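Local structure of adhesion G-protein coupled receptor G6 (Danio rerio, 6V55) at residues N136-P141 with H301-I306; T165-D168 with T172-L175; G681-H686 with G743-D748. The protein is an adhesion G-protein-coupled receptor implicated in myelination, whose calcium-binding extracellular region probably contributes to cell adhesion and to the control of signalling. All blocks are in the same frame, centred on the assembly; numbering follows the deposited sequence.

Contact 1: N136-P141 with H301-I306; sequences NSISIP and HSYWTI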
loop_
_atom_site.group_PDB
_atom_site.type_symbol
_atom_site.label_atom_id
_atom_site.label_comp_id
_atom_site.label_asym_id
_atom_site.label_seq_id
_atom_site.Cartn_x
_atom_site.Cartn_y
_atom_site.Cartn_z
ATOM N N ASN A 136 11.576 39.584 -6.977
ATOM C CA ASN A 136 12.394 40.479 -6.155
ATOM C C ASN A 136 13.230 39.753 -5.103
ATOM O O ASN A 136 14.088 40.401 -4.486
ATOM C CB ASN A 136 11.517 41.535 -5.491
ATOM C CG ASN A 136 10.225 40.962 -4.944
ATOM O OD1 ASN A 136 10.103 39.748 -4.721
ATOM N ND2 ASN A 136 9.232 41.833 -4.749
ATOM N N SER A 137 13.025 38.430 -4.926
ATOM C CA SER A 137 14.000 37.537 -4.288
ATOM C C SER A 137 15.404 37.647 -4.900
ATOM O O SER A 137 16.407 37.519 -4.183
ATOM C CB SER A 137 13.478 36.091 -4.377
ATOM O OG SER A 137 14.492 35.112 -4.237
ATOM N N ILE A 138 15.496 37.916 -6.207
ATOM C CA ILE A 138 16.765 38.061 -6.913
ATOM C C ILE A 138 17.098 39.544 -7.073
ATOM O O ILE A 138 16.251 40.341 -7.504
ATOM C CB ILE A 138 16.706 37.351 -8.277
ATOM C CG1 ILE A 138 16.160 35.922 -8.098
ATOM C CG2 ILE A 138 18.069 37.343 -8.930
ATOM C CD1 ILE A 138 16.999 35.050 -7.146
ATOM N N SER A 139 18.333 39.912 -6.721
ATOM C CA SER A 139 18.870 41.253 -6.938
ATOM C C SER A 139 19.799 41.226 -8.141
ATOM O O SER A 139 20.826 40.531 -8.123
ATOM C CB SER A 139 19.629 41.759 -5.709
ATOM O OG SER A 139 20.341 40.709 -5.063
ATOM N N ILE A 140 19.455 41.991 -9.172
ATOM C CA ILE A 140 20.271 42.051 -10.380
ATOM C C ILE A 140 21.393 43.058 -10.163
ATOM O O ILE A 140 21.120 44.251 -9.945
ATOM C CB ILE A 140 19.433 42.418 -11.617
ATOM C CG1 ILE A 140 18.363 41.356 -11.869
ATOM C CG2 ILE A 140 20.319 42.551 -12.833
ATOM C CD1 ILE A 140 17.303 41.828 -12.819
ATOM N N PRO A 141 22.657 42.640 -10.245
ATOM C CA PRO A 141 23.773 43.533 -9.938
ATOM C C PRO A 141 24.000 44.571 -11.026
ATOM O O PRO A 141 23.279 44.655 -12.016
ATOM C CB PRO A 141 24.966 42.579 -9.860
ATOM C CG PRO A 141 24.584 41.436 -10.717
ATOM C CD PRO A 141 23.120 41.263 -10.490
ATOM N N HIS A 301 11.770 28.247 -10.651
ATOM C CA HIS A 301 10.602 28.983 -10.190
ATOM C C HIS A 301 10.910 29.964 -9.070
ATOM O O HIS A 301 10.229 30.992 -8.978
ATOM C CB HIS A 301 9.541 28.016 -9.709
ATOM C CG HIS A 301 8.795 27.352 -10.811
ATOM N ND1 HIS A 301 7.747 27.964 -11.468
ATOM C CD2 HIS A 301 8.926 26.121 -11.361
ATOM C CE1 HIS A 301 7.270 27.139 -12.383
ATOM N NE2 HIS A 301 7.968 26.015 -12.339
ATOM N N SER A 302 11.963 29.704 -8.277
ATOM C CA SER A 302 12.373 30.615 -7.212
ATOM C C SER A 302 12.897 31.963 -7.730
ATOM O O SER A 302 12.933 32.929 -6.956
ATOM C CB SER A 302 13.446 29.945 -6.345
ATOM O OG SER A 302 14.532 29.468 -7.129
ATOM N N TYR A 303 13.279 32.051 -9.019
ATOM C CA TYR A 303 13.799 33.266 -9.645
ATOM C C TYR A 303 12.726 34.149 -10.287
ATOM O O TYR A 303 13.036 35.286 -10.655
ATOM C CB TYR A 303 14.823 32.904 -10.733
ATOM C CG TYR A 303 16.148 32.319 -10.262
ATOM C CD1 TYR A 303 16.275 30.970 -9.968
ATOM C CD2 TYR A 303 17.286 33.115 -10.158
ATOM C CE1 TYR A 303 17.495 30.428 -9.554
ATOM C CE2 TYR A 303 18.512 32.587 -9.740
ATOM C CZ TYR A 303 18.602 31.243 -9.448
ATOM O OH TYR A 303 19.816 30.734 -9.060
ATOM N N TRP A 304 11.483 33.663 -10.436
ATOM C CA TRP A 304 10.480 34.298 -11.292
ATOM C C TRP A 304 9.132 34.429 -10.586
ATOM O O TRP A 304 8.829 33.712 -9.630
ATOM C CB TRP A 304 10.260 33.494 -12.591
ATOM C CG TRP A 304 11.448 33.411 -13.509
ATOM C CD1 TRP A 304 12.448 32.470 -13.495
ATOM C CD2 TRP A 304 11.756 34.301 -14.583
ATOM N NE1 TRP A 304 13.366 32.730 -14.493
ATOM C CE2 TRP A 304 12.959 33.847 -15.177
ATOM C CE3 TRP A 304 11.134 35.441 -15.099
ATOM C CZ2 TRP A 304 13.541 34.491 -16.264
ATOM C CZ3 TRP A 304 11.719 36.089 -16.169
ATOM C CH2 TRP A 304 12.915 35.615 -16.739
ATOM N N THR A 305 8.308 35.360 -11.082
ATOM C CA THR A 305 6.861 35.353 -10.841
ATOM C C THR A 305 6.190 35.178 -12.195
ATOM O O THR A 305 5.971 36.151 -12.927
ATOM C CB THR A 305 6.354 36.623 -10.165
ATOM O OG1 THR A 305 6.424 37.725 -11.081
ATOM C CG2 THR A 305 7.167 36.926 -8.952
ATOM N N ILE A 306 5.873 33.936 -12.524
ATOM C CA ILE A 306 5.132 33.589 -13.727
ATOM C C ILE A 306 3.897 32.822 -13.275
ATOM O O ILE A 306 4.024 31.795 -12.597
ATOM C CB ILE A 306 5.969 32.743 -14.699
ATOM C CG1 ILE A 306 7.199 33.519 -15.167
ATOM C CG2 ILE A 306 5.124 32.314 -15.888
ATOM C CD1 ILE A 306 8.285 32.618 -15.698
#
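Ile138 and Tyr303 meet at the surface of the pentraxin-like domain, where the loop that follows strand 133-134 comes up against a 3-10 turn, 301-303, late in the same domain. The two segments are nearest at these residues, their CA atoms 6.3 Å apart. The contact is small and mostly apolar, with no hydrogen bond running across it. Ile138 reaches over with its longer branch: CD1 touches Tyr303 CD2 at 3.6 Å and CE2 of the same ring at 3.9 Å, while CG1 of Ile138 lies 3.7 Å from Tyr303 CD2. The branch also meets the base of the tyrosine, with CG1 of Ile138 3.9 Å from Tyr303 CA. Two turns of the isoleucine chain put the methyl there. CG1 sits beside the backbone N (chi1 -49°), which places CG2 anti to that N, and a second bend of -59° at chi2 swings CD1 toward the CD2 and CE2 atoms. The methyl approaches the ring obliquely, and its nearest neighbours lie well short of the phenol hydroxyl. One residue earlier, Ser137 OG stands 3.8 Å from Ser302 O, a looser approach. The hydroxyl of Ser302 itself is bound to Asp300 OD1. The turn carrying Tyr303 is tied by a bond from Trp304 N to His301 O, 3.3 Å long. Around the contact, strand 133-134 pairs antiparallel with 304-305, the backbones of Tyr303 and Thr305 bonding Ser135 and Arg133. On the inner side, Ile140 packs on Leu249 and Trp304 on Ile251, so both segments rest against strand 248-251.

Contact 2: T165-D168 with T172-L175; sequences TLSD and TSIL
The carboxylate of Asp168 is approached from above its plane: Thr172 OG1 donates to Asp168 OD1 over 3.2 Å, lying 48° out of that plane. The two side chains lie alongside each other, ends in the same direction, and Thr172 OG1 sits between its backbone N and carbonyl carbon (chi1 58°), which brings it over the acid. The flat peptide carbonyl of Leu166 takes two donors, Ile174 N at 2.8 Å from Leu166 O, nearly in line with the C=O bond, and Leu175 N at 3.1 Å, on a lone pair in the carbonyl plane. Both residues thus face Leu166, which makes a classic beta bulge in the hairpin of strands 161-167 and 173-180 in the pentraxin-like domain. Leu166 N returns a bond of 2.7 Å to Leu175 O, and beyond the bulge Asp168 N closes the turn end on Thr172 O at 3.0 Å. Leu166 and Leu175 share one face of the sheet, while Ile174, at the corner of the chain, brings CG1 to 3.8 Å from Leu166 CG; Leu166 CB meets Leu175 CB at the same distance. On the other face, Ser167 and Ser173 form an antiparallel non-hydrogen-bonded pair, Ser173 OG being bound to Gly255 O. With an alanine in place of Asp168, Thr172 OG1 would probably be left without its acceptor, and the threonine hydroxyl would be free to turn. The acid also takes a weak bond at OD1 from Gly171 N, inside the turn. Thr172 O lies only 3.0 Å from Asp168 OD1, an acceptor beside an acceptor. Backbone bonds therefore set the bulge, while the two donors at Asp168 OD1 probably hold the turn and ease that oxygen's closeness to Thr172 O.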
loop_
_atom_site.group_PDB
_atom_site.type_symbol
_atom_site.label_atom_id
_atom_site.label_comp_id
_atom_site.label_asym_id
_atom_site.label_seq_id
_atom_site.Cartn_x
_atom_site.Cartn_y
_atom_site.Cartn_z
ATOM N N THR A 165 13.016 42.690 -21.473
ATOM C CA THR A 165 13.175 44.096 -21.103
ATOM C C THR A 165 13.675 44.227 -19.668
ATOM O O THR A 165 13.023 43.763 -18.725
ATOM C CB THR A 165 11.861 44.865 -21.269
ATOM O OG1 THR A 165 11.468 44.821 -22.640
ATOM C CG2 THR A 165 12.028 46.324 -20.843
ATOM N N LEU A 166 14.822 44.886 -19.512
ATOM C CA LEU A 166 15.364 45.299 -18.219
ATOM C C LEU A 166 15.161 46.808 -18.074
ATOM O O LEU A 166 15.790 47.599 -18.787
ATOM C CB LEU A 166 16.840 44.935 -18.121
ATOM C CG LEU A 166 17.651 45.419 -16.920
ATOM C CD1 LEU A 166 16.990 45.057 -15.596
ATOM C CD2 LEU A 166 19.064 44.861 -17.012
ATOM N N SER A 167 14.260 47.199 -17.177
ATOM C CA SER A 167 14.022 48.593 -16.836
ATOM C C SER A 167 14.635 48.867 -15.471
ATOM O O SER A 167 14.638 47.998 -14.600
ATOM C CB SER A 167 12.523 48.906 -16.805
ATOM O OG SER A 167 11.817 48.183 -17.806
ATOM N N ASP A 168 15.129 50.082 -15.270
ATOM C CA ASP A 168 15.862 50.374 -14.044
ATOM C C ASP A 168 14.887 50.664 -12.899
ATOM O O ASP A 168 13.667 50.516 -13.024
ATOM C CB ASP A 168 16.866 51.506 -14.280
ATOM C CG ASP A 168 16.219 52.893 -14.360
ATOM O OD1 ASP A 168 15.160 53.031 -15.004
ATOM O OD2 ASP A 168 16.794 53.860 -13.806
ATOM N N THR A 172 12.683 53.509 -16.687
ATOM C CA THR A 172 13.072 53.564 -18.096
ATOM C C THR A 172 13.915 52.344 -18.462
ATOM O O THR A 172 14.635 51.791 -17.630
ATOM C CB THR A 172 13.836 54.859 -18.417
ATOM O OG1 THR A 172 15.000 54.966 -17.591
ATOM C CG2 THR A 172 12.952 56.086 -18.178
ATOM N N SER A 173 13.792 51.899 -19.708
ATOM C CA SER A 173 14.469 50.677 -20.131
ATOM C C SER A 173 15.965 50.911 -20.328
ATOM O O SER A 173 16.380 51.941 -20.867
ATOM C CB SER A 173 13.856 50.139 -21.426
ATOM O OG SER A 173 12.438 50.174 -21.407
ATOM N N ILE A 174 16.776 49.956 -19.866
ATOM C CA ILE A 174 18.225 50.041 -20.008
ATOM C C ILE A 174 18.826 48.861 -20.759
ATOM O O ILE A 174 19.960 48.971 -21.249
ATOM C CB ILE A 174 18.923 50.200 -18.641
ATOM C CG1 ILE A 174 18.615 49.021 -17.712
ATOM C CG2 ILE A 174 18.565 51.532 -18.007
ATOM C CD1 ILE A 174 19.379 49.060 -16.393
ATOM N N LEU A 175 18.139 47.732 -20.855
ATOM C CA LEU A 175 18.558 46.624 -21.697
ATOM C C LEU A 175 17.295 46.021 -22.279
ATOM O O LEU A 175 16.326 45.811 -21.544
ATOM C CB LEU A 175 19.354 45.561 -20.930
ATOM C CG LEU A 175 19.795 44.376 -21.804
ATOM C CD1 LEU A 175 20.816 44.829 -22.835
ATOM C CD2 LEU A 175 20.298 43.193 -21.002
#

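Contact 3: G681-H686 with G743-D748; sequences GLFQDH and GGWNSD. Unlike the reference sequence in segment 743-748: Trp745 (reference Cys).
A pair of waters threads this contact, each running from Trp745 to a different residue, and joins the loop 681-686 to strand 744-746 of the GPS motif, in what is probably the GAIN fold. Trp745 stands where the reference sequence has cysteine. Water 1 lies in plane at the edge of the indole, accepting from Trp745 NE1 at 3.0 Å and donating to Phe683 O. Asp685 makes a direct hydrogen bond across the contact: its OD2 accepts Trp745 N at 2.7 Å, nearly along its own C-O axis, with an N-H...O angle of 165°. The aspartate reaches across because CG stands anti to its backbone N (chi1 -160°); its other oxygen, OD1, is held by Gln739 NE2 and Gln687 N, so both ends of the carboxylate are fixed. Close by, OD2 of Asp685 passes 3.4 Å from Gly744 CA, and any CB there would crowd that oxygen. The indole packs on Phe683, with CZ2 of Trp745 3.7 Å from Phe683 CB. Their planes are near parallel, at 24°, but offset so far that little of one ring lies over the other. Phe683 in turn meets Phe677 and Trp745 meets Trp734, both edge-to-face, and both residues touch Val697, tying loop 681-686 and strand 744-746 to strand 697-701. The backbone of a separate bound peptide packs on Trp745. Water 2 completes the arrangement, donating to Asp685 OD2 at 2.8 Å and to Trp745 O at 2.6 Å.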
loop_
_atom_site.group_PDB
_atom_site.type_symbol
_atom_site.label_atom_id
_atom_site.label_comp_id
_atom_site.label_asym_id
_atom_site.label_seq_id
_atom_site.Cartn_x
_atom_site.Cartn_y
_atom_site.Cartn_z
ATOM N N GLY A 681 -14.719 -18.368 29.517
ATOM C CA GLY A 681 -15.642 -18.774 28.463
ATOM C C GLY A 681 -15.552 -20.232 28.048
ATOM O O GLY A 681 -16.350 -20.668 27.211
ATOM N N LEU A 682 -14.577 -20.975 28.558
ATOM C CA LEU A 682 -14.478 -22.400 28.285
ATOM C C LEU A 682 -15.245 -23.243 29.303
ATOM O O LEU A 682 -15.280 -24.473 29.166
ATOM C CB LEU A 682 -12.996 -22.834 28.250
ATOM C CG LEU A 682 -11.998 -22.202 27.252
ATOM C CD1 LEU A 682 -10.563 -22.530 27.640
ATOM C CD2 LEU A 682 -12.266 -22.663 25.822
ATOM N N PHE A 683 -15.867 -22.622 30.306
ATOM C CA PHE A 683 -16.490 -23.347 31.409
ATOM C C PHE A 683 -17.978 -23.028 31.522
ATOM O O PHE A 683 -18.527 -22.893 32.626
ATOM C CB PHE A 683 -15.781 -23.042 32.727
ATOM C CG PHE A 683 -14.314 -23.372 32.728
ATOM C CD1 PHE A 683 -13.371 -22.393 32.420
ATOM C CD2 PHE A 683 -13.875 -24.655 33.050
ATOM C CE1 PHE A 683 -12.020 -22.684 32.426
ATOM C CE2 PHE A 683 -12.515 -24.951 33.058
ATOM C CZ PHE A 683 -11.589 -23.958 32.740
ATOM N N GLN A 684 -18.654 -22.930 30.382
ATOM C CA GLN A 684 -20.069 -22.585 30.359
ATOM C C GLN A 684 -20.936 -23.756 30.814
ATOM O O GLN A 684 -20.681 -24.914 30.467
ATOM C CB GLN A 684 -20.468 -22.143 28.955
ATOM C CG GLN A 684 -19.659 -20.949 28.490
ATOM C CD GLN A 684 -20.053 -20.476 27.122
ATOM O OE1 GLN A 684 -21.225 -20.520 26.761
ATOM N NE2 GLN A 684 -19.086 -19.981 26.362
ATOM N N ASP A 685 -21.958 -23.439 31.608
ATOM C CA ASP A 685 -22.855 -24.424 32.209
ATOM C C ASP A 685 -24.263 -23.847 32.129
ATOM O O ASP A 685 -24.561 -22.845 32.792
ATOM C CB ASP A 685 -22.456 -24.708 33.658
ATOM C CG ASP A 685 -23.009 -26.023 34.199
ATOM O OD1 ASP A 685 -24.073 -26.499 33.747
ATOM O OD2 ASP A 685 -22.371 -26.583 35.120
ATOM N N HIS A 686 -25.126 -24.475 31.328
ATOM C CA HIS A 686 -26.517 -24.063 31.226
ATOM C C HIS A 686 -27.442 -24.866 32.147
ATOM O O HIS A 686 -28.666 -24.737 32.040
ATOM C CB HIS A 686 -26.985 -24.169 29.779
ATOM C CG HIS A 686 -26.353 -23.163 28.866
ATOM N ND1 HIS A 686 -26.406 -23.270 27.491
ATOM C CD2 HIS A 686 -25.652 -22.036 29.130
ATOM C CE1 HIS A 686 -25.759 -22.254 26.948
ATOM N NE2 HIS A 686 -25.293 -21.490 27.921
ATOM N N GLY A 743 -19.545 -32.107 30.179
ATOM C CA GLY A 743 -18.946 -31.284 31.213
ATOM C C GLY A 743 -19.877 -30.300 31.894
ATOM O O GLY A 743 -20.755 -29.702 31.258
ATOM N N GLY A 744 -19.679 -30.126 33.196
ATOM C CA GLY A 744 -20.457 -29.189 33.987
ATOM C C GLY A 744 -19.818 -29.040 35.348
ATOM O O GLY A 744 -18.932 -29.813 35.723
ATOM N N TRP A 745 -20.250 -28.003 36.074
ATOM C CA TRP A 745 -19.757 -27.791 37.431
ATOM C C TRP A 745 -20.381 -28.814 38.363
ATOM O O TRP A 745 -21.504 -29.282 38.147
ATOM C CB TRP A 745 -20.062 -26.377 37.939
ATOM C CG TRP A 745 -19.260 -25.289 37.257
ATOM C CD1 TRP A 745 -19.746 -24.298 36.454
ATOM C CD2 TRP A 745 -17.834 -25.087 37.323
ATOM N NE1 TRP A 745 -18.716 -23.502 36.013
ATOM C CE2 TRP A 745 -17.536 -23.968 36.529
ATOM C CE3 TRP A 745 -16.781 -25.759 37.960
ATOM C CZ2 TRP A 745 -16.245 -23.497 36.369
ATOM C CZ3 TRP A 745 -15.489 -25.283 37.800
ATOM C CH2 TRP A 745 -15.237 -24.163 37.016
ATOM N N ASN A 746 -19.644 -29.168 39.396
ATOM C CA ASN A 746 -20.118 -30.155 40.335
ATOM C C ASN A 746 -19.695 -29.696 41.709
ATOM O O ASN A 746 -18.558 -29.264 41.918
ATOM C CB ASN A 746 -19.564 -31.540 39.992
ATOM C CG ASN A 746 -20.061 -32.662 40.921
ATOM O OD1 ASN A 746 -20.896 -32.479 41.823
ATOM N ND2 ASN A 746 -19.560 -33.863 40.654
ATOM N N SER A 747 -20.620 -29.845 42.643
ATOM C CA SER A 747 -20.456 -29.346 43.992
ATOM C C SER A 747 -19.802 -30.380 44.908
ATOM O O SER A 747 -19.275 -30.008 45.969
ATOM C CB SER A 747 -21.837 -28.925 44.543
ATOM O OG SER A 747 -21.669 -28.274 45.781
ATOM N N ASP A 748 -19.811 -31.660 44.500
ATOM C CA ASP A 748 -19.562 -32.799 45.378
ATOM C C ASP A 748 -18.114 -32.853 45.830
ATOM O O ASP A 748 -17.192 -32.921 45.015
ATOM C CB ASP A 748 -19.938 -34.082 44.657
ATOM C CG ASP A 748 -21.438 -34.320 44.665
ATOM O OD1 ASP A 748 -21.931 -35.100 43.812
ATOM O OD2 ASP A 748 -22.129 -33.722 45.530
HETATM O O HOH W 1 -19.722 -21.252 34.378
HETATM O O HOH W 2 -23.608 -28.438 36.812
#

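Following the chain from the N terminus, the first segment of contact 1, just after strand 133-134 of the pentraxin-like domain, opens a long loop that closes only at 301-306. Contact 2 lies wholly within that span, closing a loop of three residues as the turn of a hairpin. The two are neighbours in space, with centres about 16 Å apart, and they touch where Ile140 CD1 packs on Leu166 CD1 at 4.3 Å. Contact 3 follows in series and closes a loop of 56 intervening residues, tying the loop between strands 671-677 and 697-701 to strand 744-746. Its centre is about 83 Å from that of contact 1 and about 98 Å from that of contact 2, on the opposite side of the chain's centre.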